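Local coordinates for peptidoglycan D,D-transpeptidase FtsI (Burkholderia pseudomallei, PDB 6HZI), which probably cross-links the peptide stems of septal peptidoglycan through its penicillin-binding D,D-transpeptidase domain during cell division, at residues 35-43 with 188-199. Numbering follows the deposited sequence.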
loop_
_atom_site.group_PDB
_atom_site.type_symbol
_atom_site.label_atom_id
_atom_site.label_comp_id
_atom_site.label_asym_id
_atom_site.label_seq_id
_atom_site.Cartn_x
_atom_site.Cartn_y
_atom_site.Cartn_z
ATOM N N ALA A 35 4.880 7.621 10.150
ATOM C CA ALA A 35 5.000 6.195 10.519
ATOM C C ALA A 35 5.666 5.468 9.358
ATOM O O ALA A 35 5.512 5.914 8.183
ATOM C CB ALA A 35 3.641 5.659 10.853
ATOM N N ALA A 36 6.438 4.441 9.680
ATOM C CA ALA A 36 7.070 3.586 8.669
ATOM C C ALA A 36 7.402 2.212 9.263
ATOM O O ALA A 36 7.576 2.113 10.490
ATOM C CB ALA A 36 8.265 4.311 8.113
ATOM N N MET A 37 7.457 1.187 8.410
ATOM C CA MET A 37 7.773 -0.189 8.839
ATOM C C MET A 37 8.258 -1.024 7.649
ATOM O O MET A 37 7.906 -0.693 6.500
ATOM C CB MET A 37 6.543 -0.836 9.506
ATOM C CG MET A 37 5.433 -1.248 8.562
ATOM S SD MET A 37 3.998 -1.922 9.411
ATOM C CE MET A 37 4.624 -3.529 9.914
ATOM N N VAL A 38 9.033 -2.064 7.950
ATOM C CA VAL A 38 9.623 -3.007 6.975
ATOM C C VAL A 38 9.246 -4.389 7.434
ATOM O O VAL A 38 9.435 -4.668 8.635
ATOM C CB VAL A 38 11.147 -2.854 6.870
ATOM C CG1 VAL A 38 11.711 -3.725 5.756
ATOM C CG2 VAL A 38 11.519 -1.388 6.613
ATOM N N ILE A 39 8.738 -5.177 6.497
ATOM C CA ILE A 39 8.351 -6.605 6.653
ATOM C C ILE A 39 9.228 -7.450 5.735
ATOM O O ILE A 39 9.368 -7.109 4.526
ATOM C CB ILE A 39 6.880 -6.786 6.281
ATOM C CG1 ILE A 39 6.008 -5.828 7.097
ATOM C CG2 ILE A 39 6.508 -8.237 6.459
ATOM C CD1 ILE A 39 4.499 -6.023 6.945
ATOM N N ASP A 40 9.788 -8.526 6.282
ATOM C CA ASP A 40 10.500 -9.545 5.488
ATOM C C ASP A 40 9.429 -10.379 4.800
ATOM O O ASP A 40 8.558 -10.931 5.490
ATOM C CB ASP A 40 11.374 -10.435 6.370
ATOM C CG ASP A 40 12.013 -11.572 5.606
ATOM O OD1 ASP A 40 12.939 -11.287 4.866
ATOM O OD2 ASP A 40 11.570 -12.718 5.768
ATOM N N VAL A 41 9.496 -10.472 3.490
ATOM C CA VAL A 41 8.436 -11.118 2.684
ATOM C C VAL A 41 8.422 -12.613 2.950
ATOM O O VAL A 41 7.309 -13.113 2.983
ATOM C CB VAL A 41 8.621 -10.817 1.191
ATOM C CG1 VAL A 41 7.702 -11.685 0.344
ATOM C CG2 VAL A 41 8.390 -9.326 0.940
ATOM N N GLN A 42 9.568 -13.280 3.123
ATOM C CA GLN A 42 9.619 -14.772 3.215
ATOM C C GLN A 42 9.000 -15.247 4.524
ATOM O O GLN A 42 8.388 -16.349 4.527
ATOM C CB GLN A 42 11.027 -15.359 3.053
ATOM C CG GLN A 42 11.375 -15.701 1.603
ATOM C CD GLN A 42 10.323 -16.555 0.906
ATOM O OE1 GLN A 42 9.385 -16.038 0.298
ATOM N NE2 GLN A 42 10.456 -17.883 0.976
ATOM N N THR A 43 9.091 -14.450 5.583
ATOM C CA THR A 43 8.751 -14.908 6.960
ATOM C C THR A 43 7.584 -14.122 7.546
ATOM O O THR A 43 7.119 -14.563 8.611
ATOM C CB THR A 43 9.967 -14.754 7.880
ATOM O OG1 THR A 43 10.298 -13.357 8.004
ATOM C CG2 THR A 43 11.163 -15.514 7.338
ATOM N N PHE A 188 -0.289 -0.291 9.398
ATOM C CA PHE A 188 0.109 -1.702 9.665
ATOM C C PHE A 188 -0.729 -2.648 8.789
ATOM O O PHE A 188 -0.170 -3.511 8.113
ATOM C CB PHE A 188 0.046 -2.066 11.151
ATOM C CG PHE A 188 0.494 -3.473 11.450
ATOM C CD1 PHE A 188 -0.326 -4.552 11.168
ATOM C CD2 PHE A 188 1.715 -3.723 12.023
ATOM C CE1 PHE A 188 0.083 -5.845 11.452
ATOM C CE2 PHE A 188 2.105 -5.006 12.342
ATOM C CZ PHE A 188 1.287 -6.067 12.058
ATOM N N GLN A 189 -2.046 -2.455 8.739
ATOM C CA GLN A 189 -2.919 -3.328 7.915
ATOM C C GLN A 189 -2.473 -3.289 6.436
ATOM O O GLN A 189 -2.502 -4.374 5.736
ATOM C CB GLN A 189 -4.363 -2.902 8.124
ATOM C CG GLN A 189 -4.935 -3.306 9.485
ATOM C CD GLN A 189 -6.334 -2.768 9.642
ATOM O OE1 GLN A 189 -6.619 -1.659 9.156
ATOM N NE2 GLN A 189 -7.214 -3.573 10.264
ATOM N N LEU A 190 -2.048 -2.122 5.953
ATOM C CA LEU A 190 -1.746 -1.933 4.501
ATOM C C LEU A 190 -0.445 -2.657 4.185
ATOM O O LEU A 190 -0.398 -3.335 3.166
ATOM C CB LEU A 190 -1.643 -0.448 4.131
ATOM C CG LEU A 190 -2.989 0.289 4.063
ATOM C CD1 LEU A 190 -2.817 1.781 3.722
ATOM C CD2 LEU A 190 -3.914 -0.410 3.083
ATOM N N ALA A 191 0.538 -2.526 5.064
ATOM C CA ALA A 191 1.829 -3.225 4.980
ATOM C C ALA A 191 1.552 -4.717 4.959
ATOM O O ALA A 191 2.151 -5.415 4.132
ATOM C CB ALA A 191 2.739 -2.838 6.127
ATOM N N ARG A 192 0.682 -5.209 5.833
ATOM C CA ARG A 192 0.412 -6.665 5.873
ATOM C C ARG A 192 -0.301 -7.077 4.572
ATOM O O ARG A 192 0.088 -8.094 3.994
ATOM C CB ARG A 192 -0.406 -7.007 7.122
ATOM C CG ARG A 192 -0.840 -8.466 7.186
ATOM C CD ARG A 192 -1.611 -8.718 8.454
ATOM N NE ARG A 192 -2.723 -7.791 8.658
ATOM C CZ ARG A 192 -3.528 -7.884 9.678
ATOM N NH1 ARG A 192 -3.303 -8.823 10.573
ATOM N NH2 ARG A 192 -4.520 -7.039 9.828
ATOM N N ALA A 193 -1.321 -6.321 4.154
ATOM C CA ALA A 193 -2.102 -6.608 2.929
ATOM C C ALA A 193 -1.148 -6.737 1.732
ATOM O O ALA A 193 -1.296 -7.731 0.969
ATOM C CB ALA A 193 -3.136 -5.537 2.699
ATOM N N TYR A 194 -0.189 -5.808 1.579
ATOM C CA TYR A 194 0.786 -5.827 0.452
ATOM C C TYR A 194 1.727 -7.054 0.543
ATOM O O TYR A 194 2.233 -7.425 -0.531
ATOM C CB TYR A 194 1.552 -4.507 0.336
ATOM C CG TYR A 194 0.879 -3.511 -0.555
ATOM C CD1 TYR A 194 -0.252 -2.848 -0.130
ATOM C CD2 TYR A 194 1.350 -3.215 -1.821
ATOM C CE1 TYR A 194 -0.931 -1.950 -0.937
ATOM C CE2 TYR A 194 0.684 -2.325 -2.655
ATOM C CZ TYR A 194 -0.462 -1.701 -2.203
ATOM O OH TYR A 194 -1.155 -0.795 -2.927
ATOM N N THR A 195 1.943 -7.680 1.716
ATOM C CA THR A 195 2.735 -8.941 1.798
ATOM C C THR A 195 2.034 -10.015 0.977
ATOM O O THR A 195 2.742 -10.862 0.468
ATOM C CB THR A 195 3.031 -9.494 3.214
ATOM O OG1 THR A 195 1.871 -10.073 3.856
ATOM C CG2 THR A 195 3.682 -8.444 4.092
ATOM N N ALA A 196 0.715 -9.972 0.837
ATOM C CA ALA A 196 -0.015 -10.974 0.020
ATOM C C ALA A 196 0.303 -10.804 -1.475
ATOM O O ALA A 196 0.306 -11.796 -2.192
ATOM C CB ALA A 196 -1.494 -10.907 0.265
ATOM N N ILE A 197 0.499 -9.583 -1.939
ATOM C CA ILE A 197 0.991 -9.356 -3.317
ATOM C C ILE A 197 2.457 -9.756 -3.382
ATOM O O ILE A 197 2.872 -10.263 -4.413
ATOM C CB ILE A 197 0.813 -7.899 -3.750
ATOM C CG1 ILE A 197 -0.661 -7.534 -3.838
ATOM C CG2 ILE A 197 1.526 -7.643 -5.070
ATOM C CD1 ILE A 197 -0.907 -6.085 -3.823
ATOM N N ALA A 198 3.244 -9.483 -2.350
ATOM C CA ALA A 198 4.693 -9.766 -2.400
ATOM C C ALA A 198 4.942 -11.285 -2.415
ATOM O O ALA A 198 5.839 -11.726 -3.145
ATOM C CB ALA A 198 5.390 -9.096 -1.256
ATOM N N HIS A 199 4.204 -12.040 -1.598
ATOM C CA HIS A 199 4.454 -13.476 -1.280
ATOM C C HIS A 199 3.557 -14.347 -2.165
ATOM O O HIS A 199 2.892 -15.301 -1.652
ATOM C CB HIS A 199 4.230 -13.753 0.219
ATOM C CG HIS A 199 4.880 -14.993 0.708
ATOM N ND1 HIS A 199 6.087 -14.961 1.394
ATOM C CD2 HIS A 199 4.519 -16.290 0.612
ATOM C CE1 HIS A 199 6.438 -16.187 1.690
ATOM N NE2 HIS A 199 5.494 -17.019 1.209
#
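Met37 and Ile39 project from strand 35-40 onto helix 188-198 and meet at the methyl of Ala191, whose CB lies 3.6 Å from Met37 SD and 3.7 Å from Ile39 CD1. The Met37 chain bends at its last torsion (chi3 -73°), which swings CE to 3.6 Å from Phe188 CD2; the sulfur approaches that ring obliquely, a Met-aromatic contact. One helical turn on from Ala191, Thr195 offers its methyl: CG2 packs against Ile39 CG2 at 3.7 Å, while OG1 turns back to donate to Arg192 O, in the plane of that carbonyl, which also accepts from Thr195 N. Beyond the strand end, both Val41 methyls rest on Ala198 CB. The polar link comes where the helix stops: His199 ND1 donates to Val41 O over 2.7 Å, a somewhat bent bond from above the carbonyl plane, 42° out of it. Further out, Leu49 touches Met37, Pro151 packs on Phe188 and Met282 touches Ala198. Strand and helix run at 30° to each other, and on the far side of the sheet helix 12-28 packs against Ala36 and Val38. Such a helix-covered antiparallel sheet is the core of the penicillin-binding transpeptidase fold, shared with the serine beta-lactamases.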